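Local structure of uncharacterized protein DUF1185 (Bordetella bronchiseptica RB50, 3BYQ) at residues E6-T11 with C35-N40; N21-A26 with R173-L178. The protein is of unknown function but probably takes part in amino-acid metabolism and adopts a variant of the Bacillus chorismate mutase fold. One frame throughout, in Å; residues are numbered along the deposited sequence.

Contact 1 of 2, residues E6-T11 with C35-N40; sequences EIRKRT and CAVIRN
E6 and R39 lie side by side at the open end of an antiparallel strand pair, joined by a salt bridge. R39 NE reaches E6 OE1 at 2.9 Å, in the guanidinium plane but from above the carboxylate, the two planes 57° apart; NH2 to OE2 is weak. With R39 CG anti to its N (chi1 -176°), a bend at chi3 brings NE to E6. Backbone R39 N hydrogen-bonds E6 O at 3.2 Å, and a water links E6 N to R39 O. I7 sets CG1 against I38 CG2 (4.0 Å), on the face covered by L57 and L60 of helix 51-72. At R8 and K9 the strand bulges: R8 N donates to V37 O (2.8 Å), V37 N to K9 O. The helix-like backbone angles of R8 put R8 and K9 together opposite V37, and both side chains run alongside its own: CG1 approaches R8 NH2, CG2 meets K9 CG. Both basic ends run on to D155, R8 also to E161 and K9 to E15 of the second subunit. R10 puts CG 4.0 Å from A36 CB; its NE shares a water with C35 O and its NH2 pairs with E67. T11 closes the pair through two backbone bonds with C35, its OG1 3.5 Å from C35 CB. A classic beta bulge thus interrupts a beta hairpin, whose outer strand continues the sheet antiparallel into the second subunit.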
loop_
_atom_site.group_PDB
_atom_site.type_symbol
_atom_site.label_atom_id
_atom_site.label_comp_id
_atom_site.label_asym_id
_atom_site.label_seq_id
_atom_site.Cartn_x
_atom_site.Cartn_y
_atom_site.Cartn_z
ATOM N N GLU B 6 15.223 18.666 15.756
ATOM C CA GLU B 6 15.289 19.424 14.498
ATOM C C GLU B 6 14.115 19.016 13.624
ATOM O O GLU B 6 14.090 17.923 13.111
ATOM C CB GLU B 6 16.594 19.137 13.779
ATOM C CG GLU B 6 17.800 19.539 14.587
ATOM C CD GLU B 6 19.104 19.100 13.960
ATOM O OE1 GLU B 6 19.109 18.526 12.846
ATOM O OE2 GLU B 6 20.137 19.324 14.604
ATOM N N ILE B 7 13.172 19.934 13.442
ATOM C CA ILE B 7 11.928 19.656 12.679
ATOM C C ILE B 7 12.072 19.952 11.175
ATOM O O ILE B 7 12.414 21.073 10.771
ATOM C CB ILE B 7 10.747 20.496 13.242
ATOM C CG1 ILE B 7 10.569 20.278 14.746
ATOM C CG2 ILE B 7 9.414 20.182 12.491
ATOM C CD1 ILE B 7 9.582 21.234 15.382
ATOM N N ARG B 8 11.769 18.952 10.354
ATOM C CA ARG B 8 11.792 19.094 8.913
ATOM C C ARG B 8 10.449 19.621 8.411
ATOM O O ARG B 8 10.361 20.535 7.612
ATOM C CB ARG B 8 12.120 17.753 8.242
ATOM C CG ARG B 8 12.131 17.899 6.738
ATOM C CD ARG B 8 12.752 16.741 5.997
ATOM N NE ARG B 8 12.081 15.467 6.166
ATOM C CZ ARG B 8 11.129 14.990 5.377
ATOM N NH1 ARG B 8 10.655 15.706 4.398
ATOM N NH2 ARG B 8 10.614 13.794 5.624
ATOM N N LYS B 9 9.401 18.965 8.886
ATOM C CA LYS B 9 8.032 19.319 8.497
ATOM C C LYS B 9 7.036 18.904 9.522
ATOM O O LYS B 9 7.324 18.099 10.397
ATOM C CB LYS B 9 7.681 18.732 7.119
ATOM C CG LYS B 9 7.620 17.264 7.076
ATOM C CD LYS B 9 7.535 16.760 5.635
ATOM C CE LYS B 9 6.250 17.088 4.948
ATOM N NZ LYS B 9 6.355 16.652 3.478
ATOM N N ARG B 10 5.861 19.491 9.397
ATOM C CA ARG B 10 4.748 19.249 10.306
ATOM C C ARG B 10 3.470 19.148 9.499
ATOM O O ARG B 10 3.373 19.688 8.398
ATOM C CB ARG B 10 4.620 20.425 11.276
ATOM C CG ARG B 10 5.690 20.517 12.344
ATOM C CD ARG B 10 5.604 21.810 13.093
ATOM N NE ARG B 10 4.396 21.899 13.913
ATOM C CZ ARG B 10 4.026 22.950 14.622
ATOM N NH1 ARG B 10 4.814 23.998 14.722
ATOM N NH2 ARG B 10 2.873 22.916 15.281
ATOM N N THR B 11 2.524 18.384 10.010
ATOM C CA THR B 11 1.197 18.357 9.422
ATOM C C THR B 11 0.158 18.490 10.508
ATOM O O THR B 11 0.346 18.045 11.650
ATOM C CB THR B 11 0.899 17.112 8.559
ATOM O OG1 THR B 11 0.871 15.945 9.400
ATOM C CG2 THR B 11 1.943 16.984 7.442
ATOM N N CYS B 35 1.329 16.428 13.731
ATOM C CA CYS B 35 2.536 15.617 13.554
ATOM C C CYS B 35 3.748 16.484 13.244
ATOM O O CYS B 35 3.651 17.536 12.561
ATOM C CB CYS B 35 2.364 14.688 12.359
ATOM S SG CYS B 35 0.856 13.614 12.419
ATOM N N ALA B 36 4.889 16.010 13.728
ATOM C CA ALA B 36 6.188 16.609 13.439
ATOM C C ALA B 36 7.177 15.504 13.058
ATOM O O ALA B 36 7.267 14.465 13.748
ATOM C CB ALA B 36 6.737 17.384 14.641
ATOM N N VAL B 37 7.928 15.799 11.994
ATOM C CA VAL B 37 8.978 14.935 11.471
ATOM C C VAL B 37 10.289 15.547 11.890
ATOM O O VAL B 37 10.575 16.684 11.560
ATOM C CB VAL B 37 8.925 14.807 9.950
ATOM C CG1 VAL B 37 10.061 13.940 9.456
ATOM C CG2 VAL B 37 7.570 14.238 9.498
ATOM N N ILE B 38 11.039 14.788 12.683
ATOM C CA ILE B 38 12.325 15.233 13.210
ATOM C C ILE B 38 13.455 14.279 12.869
ATOM O O ILE B 38 13.235 13.151 12.540
ATOM C CB ILE B 38 12.292 15.498 14.724
ATOM C CG1 ILE B 38 12.324 14.204 15.565
ATOM C CG2 ILE B 38 11.071 16.375 15.101
ATOM C CD1 ILE B 38 12.625 14.431 17.092
ATOM N N ARG B 39 14.673 14.801 12.871
ATOM C CA ARG B 39 15.843 13.962 12.655
ATOM C C ARG B 39 15.985 13.051 13.856
ATOM O O ARG B 39 15.745 13.457 14.997
ATOM C CB ARG B 39 17.100 14.826 12.512
ATOM C CG ARG B 39 18.343 14.024 12.198
ATOM C CD ARG B 39 19.520 14.933 11.884
ATOM N NE ARG B 39 19.897 15.731 13.035
ATOM C CZ ARG B 39 20.658 15.304 14.047
ATOM N NH1 ARG B 39 21.082 14.057 14.081
ATOM N NH2 ARG B 39 20.946 16.142 15.047
ATOM N N ASN B 40 16.388 11.815 13.596
ATOM C CA ASN B 40 16.669 10.873 14.659
ATOM C C ASN B 40 18.146 10.941 15.018
ATOM O O ASN B 40 18.973 10.461 14.256
ATOM C CB ASN B 40 16.343 9.437 14.226
ATOM C CG ASN B 40 16.488 8.432 15.340
ATOM O OD1 ASN B 40 17.018 8.744 16.394
ATOM N ND2 ASN B 40 15.997 7.215 15.114
HETATM O O HOH W 1 15.890 15.979 15.854
HETATM O O HOH W 2 2.360 19.687 13.749
#

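Contact 2 of 2, residues N21-A26 with R173-L178. With EDO (1,2-ethanediol), chain R; EDO (1,2-ethanediol), chain C.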
loop_
_atom_site.group_PDB
_atom_site.type_symbol
_atom_site.label_atom_id
_atom_site.label_comp_id
_atom_site.label_asym_id
_atom_site.label_seq_id
_atom_site.Cartn_x
_atom_site.Cartn_y
_atom_site.Cartn_z
ATOM N N ASN B 21 -23.647 6.921 7.477
ATOM C CA ASN B 21 -24.847 6.382 6.833
ATOM C C ASN B 21 -26.036 6.098 7.746
ATOM O O ASN B 21 -26.995 5.417 7.372
ATOM C CB ASN B 21 -24.462 5.179 5.933
ATOM C CG ASN B 21 -23.418 5.574 4.839
ATOM O OD1 ASN B 21 -22.330 4.963 4.708
ATOM N ND2 ASN B 21 -23.728 6.627 4.094
ATOM N N GLY B 22 -25.956 6.644 8.948
ATOM C CA GLY B 22 -26.999 6.549 9.954
ATOM C C GLY B 22 -27.557 7.938 10.200
ATOM O O GLY B 22 -27.154 8.893 9.538
ATOM N N PRO B 23 -28.464 8.072 11.167
ATOM C CA PRO B 23 -29.019 9.387 11.501
ATOM C C PRO B 23 -27.923 10.306 12.004
ATOM O O PRO B 23 -27.217 9.987 12.967
ATOM C CB PRO B 23 -30.043 9.077 12.588
ATOM C CG PRO B 23 -30.010 7.624 12.822
ATOM C CD PRO B 23 -28.880 7.021 12.108
ATOM N N ALA B 24 -27.760 11.430 11.338
ATOM C CA ALA B 24 -26.648 12.316 11.641
ATOM C C ALA B 24 -26.807 12.937 13.015
ATOM O O ALA B 24 -27.906 13.285 13.397
ATOM C CB ALA B 24 -26.496 13.402 10.568
ATOM N N PRO B 25 -25.717 13.069 13.772
ATOM C CA PRO B 25 -25.826 13.718 15.065
ATOM C C PRO B 25 -25.949 15.223 14.906
ATOM O O PRO B 25 -25.583 15.758 13.882
ATOM C CB PRO B 25 -24.504 13.360 15.735
ATOM C CG PRO B 25 -23.586 13.200 14.620
ATOM C CD PRO B 25 -24.355 12.575 13.540
ATOM N N ALA B 26 -26.420 15.888 15.956
ATOM C CA ALA B 26 -26.640 17.344 15.945
ATOM C C ALA B 26 -25.391 18.095 15.544
ATOM O O ALA B 26 -25.434 19.084 14.797
ATOM C CB ALA B 26 -27.124 17.820 17.331
ATOM N N ARG B 173 -18.277 8.635 18.915
ATOM C CA ARG B 173 -18.541 8.148 17.546
ATOM C C ARG B 173 -19.902 8.704 17.084
ATOM O O ARG B 173 -20.864 8.802 17.875
ATOM C CB ARG B 173 -18.614 6.639 17.470
ATOM C CG ARG B 173 -17.323 5.908 17.822
ATOM C CD ARG B 173 -17.410 4.384 17.595
ATOM N NE ARG B 173 -18.431 3.776 18.436
ATOM C CZ ARG B 173 -18.273 3.543 19.729
ATOM N NH1 ARG B 173 -17.150 3.859 20.347
ATOM N NH2 ARG B 173 -19.272 3.000 20.407
ATOM N N VAL B 174 -20.010 8.981 15.800
ATOM C CA VAL B 174 -21.236 9.638 15.273
ATOM C C VAL B 174 -22.515 8.848 15.423
ATOM O O VAL B 174 -23.576 9.455 15.515
ATOM C CB VAL B 174 -21.082 10.119 13.789
ATOM C CG1 VAL B 174 -20.011 11.223 13.728
ATOM C CG2 VAL B 174 -20.744 8.906 12.903
ATOM N N HIS B 175 -22.400 7.521 15.497
ATOM C CA HIS B 175 -23.562 6.626 15.702
ATOM C C HIS B 175 -23.371 5.692 16.875
ATOM O O HIS B 175 -23.843 4.575 16.869
ATOM C CB HIS B 175 -23.915 5.818 14.446
ATOM C CG HIS B 175 -24.132 6.673 13.253
ATOM N ND1 HIS B 175 -24.903 7.819 13.279
ATOM C CD2 HIS B 175 -23.673 6.547 11.989
ATOM C CE1 HIS B 175 -24.883 8.372 12.076
ATOM N NE2 HIS B 175 -24.155 7.615 11.277
ATOM N N ALA B 176 -22.687 6.175 17.892
ATOM C CA ALA B 176 -22.488 5.384 19.111
ATOM C C ALA B 176 -23.832 4.912 19.656
ATOM O O ALA B 176 -24.768 5.717 19.901
ATOM C CB ALA B 176 -21.709 6.155 20.156
ATOM N N ARG B 177 -23.906 3.605 19.872
ATOM C CA ARG B 177 -25.127 2.941 20.362
ATOM C C ARG B 177 -24.960 1.578 21.023
ATOM O O ARG B 177 -25.840 0.737 20.932
ATOM C CB ARG B 177 -26.110 2.848 19.206
ATOM C CG ARG B 177 -25.668 2.002 18.028
ATOM C CD ARG B 177 -26.557 2.337 16.845
ATOM N NE ARG B 177 -26.408 1.444 15.684
ATOM C CZ ARG B 177 -25.539 1.627 14.689
ATOM N NH1 ARG B 177 -24.633 2.589 14.725
ATOM N NH2 ARG B 177 -25.550 0.801 13.658
ATOM N N LEU B 178 -23.854 1.414 21.742
ATOM C CA LEU B 178 -23.527 0.142 22.381
ATOM C C LEU B 178 -23.553 0.157 23.889
ATOM O O LEU B 178 -23.030 -0.757 24.537
ATOM C CB LEU B 178 -22.179 -0.373 21.899
ATOM C CG LEU B 178 -22.135 -0.710 20.406
ATOM C CD1 LEU B 178 -20.699 -1.024 20.001
ATOM C CD2 LEU B 178 -23.103 -1.809 19.996
HETATM C C1 EDO R . -27.465 6.738 17.326
HETATM O O1 EDO R . -26.343 7.060 18.169
HETATM C C2 EDO R . -27.210 7.058 15.845
HETATM O O2 EDO R . -26.739 8.395 15.578
HETATM C C1 EDO C . -28.154 0.631 25.388
HETATM O O1 EDO C . -27.883 -0.349 26.399
HETATM C C2 EDO C . -27.842 0.049 24.015
HETATM O O2 EDO C . -28.288 0.944 22.988
#
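The H175 imidazole is sandwiched between the two sides of a junction without regular structure: G22 CA makes a CH-pi contact over one face, 3.7 Å from the ring centroid, and V174 CG2 from its own segment covers the opposite face. This is loop-on-loop packing, in which the connection of a beta hairpin (strands 7-17 and 29-39) meets a beta turn, closed by A176 N to R173 O, in the chain that follows strand 161-169. H175 CG stands anti to the carbonyl carbon (chi1 -54°), and from there the ring extends to the hairpin loop. NE2 is hydrogen-bonded to the backbone N of E20, just before the loop segment. ND1 is hydrogen-bonded at 3.0 Å to O2 of an ethanediol, this oxygen lying near the ring plane. In the crystal, the bonds at NE2 and ND1 together probably fix the ring's rotation. At the ring edge, P23 O comes 3.0 Å from CE1. P25 CG and V174 CB touch at 4.1 Å, their side chains crossing at a slant. R177 NH1 folds back onto H175 O (3.0 Å), while its NH2 pairs with E91 of the third subunit, whose Y46 also packs on P23. The ethanediol, probably from the crystallisation liquor, ties the two loops together: its O2 donates to P23 O at 3.1 Å and its O1 to A176 O at 2.7 Å.

In the fold
Contacts 1 and 2 sit at the two ends of one hairpin. Strand 7-17 leads from contact 1 to the 21-26 loop, and strand 29-39 brings the chain back to contact 1. Their centres lie about 35 Å apart, with nearest atoms about 20 Å apart, on opposite sides of the chain's centre. Strand 161-169 connects them too: it pairs with A36 and I38 of contact 1, and the chain beyond it leads into 173-178. Each end meets a different neighbour, the second subunit at contact 1, the third at contact 2. A tetraethylene glycol has its nearest atoms about 3 Å from the R10 side chain, and an ethanediol is hydrogen-bonded to H175, both probably from crystallisation.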